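Local coordinates for light harvesting complex 1 Protein W (Rhodopseudomonas palustris, PDB 6Z5S) that probably interrupts the light harvesting complex 1 ring as a membrane-spanning subunit, leaving a gap through which quinones may pass, at residues Ala36-Thr48 against Pro77-Phe89. Sequence-based numbering, arbitrary orientation.
Sequences AGAASMVVGPFIT and PAFGTLFVGPVVF. With BCL (bacteriochlorophyll a), chain B.
Gly85 O is gripped by its own helix and by Ser40 across the contact. The helical bond runs from Phe89 N to Gly85 O, 2.9 Å. The bond across runs from Ser40 OG to Gly85 O, a weak one of 2.8 Å. The contact is a tightly packed antiparallel pair of what are probably membrane-spanning helices. The short axes approach to 7.2 Å and their directions differ by 146°. Glycines at the crossing probably allow this. Gly85 CA directs a C-H at Ser40 O, and Thr81 CG2 sits against Gly44 CA, where a CB would probably collide with it. Thr81 and Ser40 also touch helix 10-24, through Thr15 and Ala19, so that helix packs against this side.

At one end, Phe89 extends from its backbone with CG anti to N (chi1 161°). The ring thereby lies beside the start of helix 37-57. One face of the Phe89 ring takes Gly37 CA in a CH-pi contact, 3.9 Å from the ring centroid. Ala36 CB meets Phe89 CE1 and CZ. With an alanine in place of Phe89, Ala36 and Gly37 would probably face a gap and Phe92 would lose its ring neighbour.

Met41 bends at chi3 (-69°), bringing CE to within 3.7 Å of Pro86 CG, the two side chains crossing at about a right angle. Further along, Leu82 CD1 packs 3.6 Å from Pro45 CG. Thr48 CG2 meets Ala78 CB at 3.5 Å.

The same helix pair lines one side of the bacteriochlorophyll a, which is also hydrogen-bonded to another protein's chain. Met41 SD touches its tail at C7, Phe46 turns its ring edge to the carbonyl oxygen O1D of its methyl ester, and Leu82 CD2 lies 3.8 Å from the macrocycle methyl CMB.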
loop_
_atom_site.group_PDB
_atom_site.type_symbol
_atom_site.label_atom_id
_atom_site.label_comp_id
_atom_site.label_asym_id
_atom_site.label_seq_id
_atom_site.Cartn_x
_atom_site.Cartn_y
_atom_site.Cartn_z
ATOM N N ALA A 36 -12.162 10.283 47.084
ATOM C CA ALA A 36 -11.559 9.201 47.841
ATOM C C ALA A 36 -10.363 8.643 47.090
ATOM O O ALA A 36 -9.244 8.677 47.608
ATOM C CB ALA A 36 -12.597 8.112 48.123
ATOM N N GLY A 37 -10.558 8.177 45.857
ATOM C CA GLY A 37 -9.426 7.797 45.035
ATOM C C GLY A 37 -8.586 8.982 44.612
ATOM O O GLY A 37 -7.367 8.863 44.470
ATOM N N ALA A 38 -9.217 10.139 44.410
ATOM C CA ALA A 38 -8.472 11.327 44.012
ATOM C C ALA A 38 -7.615 11.843 45.158
ATOM O O ALA A 38 -6.433 12.149 44.972
ATOM C CB ALA A 38 -9.433 12.409 43.528
ATOM N N ALA A 39 -8.197 11.955 46.353
ATOM C CA ALA A 39 -7.426 12.404 47.507
ATOM C C ALA A 39 -6.374 11.382 47.908
ATOM O O ALA A 39 -5.295 11.757 48.380
ATOM C CB ALA A 39 -8.355 12.699 48.678
ATOM N N SER A 40 -6.665 10.093 47.728
ATOM C CA SER A 40 -5.663 9.063 47.966
ATOM C C SER A 40 -4.477 9.191 47.026
ATOM O O SER A 40 -3.403 8.660 47.324
ATOM C CB SER A 40 -6.284 7.678 47.818
ATOM O OG SER A 40 -5.301 6.674 47.959
ATOM N N MET A 41 -4.650 9.875 45.900
ATOM C CA MET A 41 -3.551 10.060 44.965
ATOM C C MET A 41 -2.660 11.225 45.372
ATOM O O MET A 41 -1.431 11.127 45.292
ATOM C CB MET A 41 -4.101 10.284 43.561
ATOM C CG MET A 41 -3.048 10.325 42.479
ATOM S SD MET A 41 -3.777 10.615 40.859
ATOM C CE MET A 41 -4.649 9.075 40.606
ATOM N N VAL A 42 -3.254 12.325 45.823
ATOM C CA VAL A 42 -2.502 13.550 46.051
ATOM C C VAL A 42 -2.068 13.739 47.498
ATOM O O VAL A 42 -1.186 14.570 47.760
ATOM C CB VAL A 42 -3.306 14.777 45.582
ATOM C CG1 VAL A 42 -3.808 14.559 44.169
ATOM C CG2 VAL A 42 -4.454 15.048 46.530
ATOM N N VAL A 43 -2.659 13.011 48.447
ATOM C CA VAL A 43 -2.200 13.137 49.823
ATOM C C VAL A 43 -0.826 12.515 49.999
ATOM O O VAL A 43 -0.118 12.835 50.958
ATOM C CB VAL A 43 -3.213 12.509 50.795
ATOM C CG1 VAL A 43 -3.134 10.996 50.736
ATOM C CG2 VAL A 43 -2.971 13.011 52.207
ATOM N N GLY A 44 -0.418 11.650 49.080
ATOM C CA GLY A 44 0.822 10.930 49.200
ATOM C C GLY A 44 2.067 11.789 49.121
ATOM O O GLY A 44 2.923 11.755 50.012
ATOM N N PRO A 45 2.215 12.546 48.032
ATOM C CA PRO A 45 3.373 13.443 47.927
ATOM C C PRO A 45 3.515 14.402 49.090
ATOM O O PRO A 45 4.642 14.737 49.463
ATOM C CB PRO A 45 3.113 14.178 46.610
ATOM C CG PRO A 45 2.390 13.191 45.803
ATOM C CD PRO A 45 1.489 12.456 46.755
ATOM N N PHE A 46 2.418 14.845 49.700
ATOM C CA PHE A 46 2.555 15.710 50.865
ATOM C C PHE A 46 3.081 14.931 52.064
ATOM O O PHE A 46 3.909 15.439 52.831
ATOM C CB PHE A 46 1.219 16.370 51.181
ATOM C CG PHE A 46 0.812 17.387 50.169
ATOM C CD1 PHE A 46 1.505 18.576 50.055
ATOM C CD2 PHE A 46 -0.250 17.150 49.319
ATOM C CE1 PHE A 46 1.139 19.515 49.117
ATOM C CE2 PHE A 46 -0.618 18.088 48.381
ATOM C CZ PHE A 46 0.082 19.269 48.279
ATOM N N ILE A 47 2.614 13.693 52.230
ATOM C CA ILE A 47 3.145 12.825 53.276
ATOM C C ILE A 47 4.648 12.658 53.112
ATOM O O ILE A 47 5.417 12.829 54.064
ATOM C CB ILE A 47 2.425 11.466 53.255
ATOM C CG1 ILE A 47 0.976 11.618 53.710
ATOM C CG2 ILE A 47 3.168 10.464 54.112
ATOM C CD1 ILE A 47 0.825 12.289 55.048
ATOM N N THR A 48 5.091 12.313 51.901
ATOM C CA THR A 48 6.518 12.097 51.702
ATOM C C THR A 48 7.305 13.396 51.825
ATOM O O THR A 48 8.451 13.375 52.279
ATOM C CB THR A 48 6.791 11.420 50.362
ATOM O OG1 THR A 48 8.172 11.052 50.290
ATOM C CG2 THR A 48 6.496 12.336 49.235
ATOM N N PRO A 77 10.282 8.799 45.764
ATOM C CA PRO A 77 9.224 8.303 46.654
ATOM C C PRO A 77 7.902 9.009 46.445
ATOM O O PRO A 77 6.853 8.363 46.491
ATOM C CB PRO A 77 9.797 8.562 48.051
ATOM C CG PRO A 77 11.245 8.488 47.861
ATOM C CD PRO A 77 11.520 9.073 46.513
ATOM N N ALA A 78 7.922 10.319 46.195
ATOM C CA ALA A 78 6.680 11.031 45.913
ATOM C C ALA A 78 6.011 10.491 44.660
ATOM O O ALA A 78 4.789 10.301 44.628
ATOM C CB ALA A 78 6.954 12.525 45.767
ATOM N N PHE A 79 6.799 10.221 43.621
ATOM C CA PHE A 79 6.223 9.755 42.369
ATOM C C PHE A 79 5.658 8.350 42.512
ATOM O O PHE A 79 4.574 8.058 41.995
ATOM C CB PHE A 79 7.271 9.805 41.262
ATOM C CG PHE A 79 6.728 9.480 39.913
ATOM C CD1 PHE A 79 5.593 10.111 39.449
ATOM C CD2 PHE A 79 7.348 8.550 39.109
ATOM C CE1 PHE A 79 5.086 9.820 38.209
ATOM C CE2 PHE A 79 6.847 8.256 37.864
ATOM C CZ PHE A 79 5.715 8.890 37.414
ATOM N N GLY A 80 6.379 7.462 43.195
ATOM C CA GLY A 80 5.842 6.137 43.442
ATOM C C GLY A 80 4.645 6.159 44.367
ATOM O O GLY A 80 3.765 5.300 44.278
ATOM N N THR A 81 4.585 7.147 45.255
ATOM C CA THR A 81 3.440 7.286 46.136
ATOM C C THR A 81 2.209 7.731 45.363
ATOM O O THR A 81 1.089 7.286 45.645
ATOM C CB THR A 81 3.773 8.284 47.233
ATOM O OG1 THR A 81 4.944 7.848 47.930
ATOM C CG2 THR A 81 2.663 8.349 48.184
ATOM N N LEU A 82 2.409 8.615 44.385
ATOM C CA LEU A 82 1.331 9.029 43.495
ATOM C C LEU A 82 0.623 7.836 42.873
ATOM O O LEU A 82 -0.546 7.939 42.488
ATOM C CB LEU A 82 1.887 9.938 42.400
ATOM C CG LEU A 82 0.980 11.032 41.850
ATOM C CD1 LEU A 82 0.582 11.987 42.951
ATOM C CD2 LEU A 82 1.687 11.771 40.736
ATOM N N PHE A 83 1.312 6.700 42.767
ATOM C CA PHE A 83 0.737 5.464 42.255
ATOM C C PHE A 83 0.264 4.526 43.355
ATOM O O PHE A 83 -0.772 3.876 43.200
ATOM C CB PHE A 83 1.752 4.731 41.378
ATOM C CG PHE A 83 1.830 5.253 39.976
ATOM C CD1 PHE A 83 0.979 4.775 38.998
ATOM C CD2 PHE A 83 2.760 6.218 39.634
ATOM C CE1 PHE A 83 1.051 5.251 37.705
ATOM C CE2 PHE A 83 2.837 6.700 38.346
ATOM C CZ PHE A 83 1.982 6.216 37.379
ATOM N N VAL A 84 1.001 4.434 44.465
ATOM C CA VAL A 84 0.637 3.486 45.511
ATOM C C VAL A 84 -0.610 3.928 46.259
ATOM O O VAL A 84 -1.277 3.099 46.884
ATOM C CB VAL A 84 1.795 3.268 46.503
ATOM C CG1 VAL A 84 1.837 4.376 47.536
ATOM C CG2 VAL A 84 1.665 1.923 47.181
ATOM N N GLY A 85 -0.947 5.212 46.219
ATOM C CA GLY A 85 -2.177 5.679 46.814
ATOM C C GLY A 85 -3.408 5.006 46.235
ATOM O O GLY A 85 -4.149 4.307 46.937
ATOM N N PRO A 86 -3.652 5.208 44.936
ATOM C CA PRO A 86 -4.884 4.672 44.337
ATOM C C PRO A 86 -5.009 3.161 44.405
ATOM O O PRO A 86 -6.120 2.658 44.595
ATOM C CB PRO A 86 -4.803 5.164 42.887
ATOM C CG PRO A 86 -3.945 6.361 42.949
ATOM C CD PRO A 86 -2.928 6.083 44.000
ATOM N N VAL A 87 -3.915 2.412 44.254
ATOM C CA VAL A 87 -4.053 0.959 44.253
ATOM C C VAL A 87 -4.370 0.447 45.651
ATOM O O VAL A 87 -5.118 -0.524 45.806
ATOM C CB VAL A 87 -2.800 0.287 43.664
ATOM C CG1 VAL A 87 -2.411 0.968 42.368
ATOM C CG2 VAL A 87 -1.649 0.305 44.645
ATOM N N VAL A 88 -3.833 1.088 46.688
ATOM C CA VAL A 88 -4.209 0.707 48.041
ATOM C C VAL A 88 -5.653 1.096 48.310
ATOM O O VAL A 88 -6.402 0.347 48.947
ATOM C CB VAL A 88 -3.251 1.333 49.068
ATOM C CG1 VAL A 88 -3.812 1.188 50.466
ATOM C CG2 VAL A 88 -1.893 0.676 48.984
ATOM N N PHE A 89 -6.079 2.260 47.817
ATOM C CA PHE A 89 -7.469 2.653 48.017
ATOM C C PHE A 89 -8.426 1.710 47.305
ATOM O O PHE A 89 -9.529 1.460 47.802
ATOM C CB PHE A 89 -7.711 4.078 47.534
ATOM C CG PHE A 89 -9.155 4.376 47.282
ATOM C CD1 PHE A 89 -9.998 4.678 48.326
ATOM C CD2 PHE A 89 -9.680 4.320 46.004
ATOM C CE1 PHE A 89 -11.324 4.935 48.108
ATOM C CE2 PHE A 89 -11.011 4.576 45.782
ATOM C CZ PHE A 89 -11.833 4.884 46.835
HETATM MG MG BCL B . 4.132 19.241 43.791
HETATM C CHA BCL B . 1.027 20.645 43.919
HETATM C CHB BCL B . 2.704 16.259 43.187
HETATM C CHC BCL B . 7.219 17.955 43.334
HETATM C CHD BCL B . 5.554 22.442 43.797
HETATM N NA BCL B . 2.264 18.530 43.774
HETATM C C1A BCL B . 1.164 19.179 43.870
HETATM C C2A BCL B . -0.049 18.311 43.908
HETATM C C3A BCL B . 0.545 16.942 44.036
HETATM C C4A BCL B . 1.945 17.240 43.649
HETATM C CMA BCL B . 0.487 16.441 45.465
HETATM C CAA BCL B . -0.811 18.389 42.602
HETATM C CBA BCL B . -2.289 18.641 42.848
HETATM C CGA BCL B . -3.090 17.941 41.787
HETATM O O1A BCL B . -2.579 17.096 41.081
HETATM O O2A BCL B . -4.491 18.249 41.584
HETATM N NB BCL B . 4.860 17.391 43.303
HETATM C C1B BCL B . 4.164 16.260 43.118
HETATM C C2B BCL B . 4.935 15.037 42.800
HETATM C C3B BCL B . 6.304 15.568 42.842
HETATM C C4B BCL B . 6.130 16.998 43.175
HETATM C CMB BCL B . 4.392 13.662 42.522
HETATM C CAB BCL B . 7.605 14.875 42.625
HETATM O OBB BCL B . 8.601 15.294 43.177
HETATM C CBB BCL B . 7.662 13.693 41.710
HETATM N NC BCL B . 5.981 19.986 43.626
HETATM C C1C BCL B . 7.095 19.269 43.417
HETATM C C2C BCL B . 8.327 20.086 43.268
HETATM C C3C BCL B . 7.803 21.460 43.531
HETATM C C4C BCL B . 6.346 21.218 43.662
HETATM C CMC BCL B . 9.336 19.694 44.329
HETATM C CAC BCL B . 7.997 22.411 42.365
HETATM C CBC BCL B . 9.425 22.877 42.236
HETATM N ND BCL B . 3.543 21.190 43.805
HETATM C C1D BCL B . 4.110 22.400 43.847
HETATM C C2D BCL B . 3.125 23.524 43.908
HETATM C C3D BCL B . 1.889 22.747 43.930
HETATM C C4D BCL B . 2.211 21.461 43.894
HETATM C CMD BCL B . 3.124 25.022 43.939
HETATM C CAD BCL B . 0.424 22.881 43.989
HETATM O OBD BCL B . -0.238 23.970 44.030
HETATM C CBD BCL B . -0.180 21.526 43.970
HETATM C CGD BCL B . -1.020 21.358 45.190
HETATM O O1D BCL B . -0.570 21.546 46.299
HETATM O O2D BCL B . -2.415 21.006 45.050
HETATM C CED BCL B . -3.272 21.074 46.180
HETATM C C1 BCL B . -5.359 17.196 41.186
HETATM C C2 BCL B . -6.473 17.108 42.195
HETATM C C3 BCL B . -7.446 16.194 42.108
HETATM C C4 BCL B . -8.516 16.183 43.159
HETATM C C5 BCL B . -7.458 15.179 40.988
HETATM C C6 BCL B . -6.622 13.957 41.362
HETATM C C7 BCL B . -6.376 13.031 40.174
HETATM C C8 BCL B . -7.669 12.435 39.626
HETATM C C9 BCL B . -7.902 11.029 40.170
HETATM C C10 BCL B . -7.640 12.471 38.098
HETATM C C11 BCL B . -7.797 11.104 37.435
HETATM C C12 BCL B . -6.525 10.701 36.694
HETATM C C13 BCL B . -6.697 10.841 35.185
HETATM C C14 BCL B . -6.961 9.488 34.540
HETATM C C15 BCL B . -5.458 11.498 34.581
HETATM C C16 BCL B . -5.794 12.250 33.297
HETATM C C17 BCL B . -4.591 13.013 32.753
HETATM C C18 BCL B . -4.777 13.336 31.275
HETATM C C19 BCL B . -3.434 13.463 30.569
HETATM C C20 BCL B . -5.610 14.597 31.070
#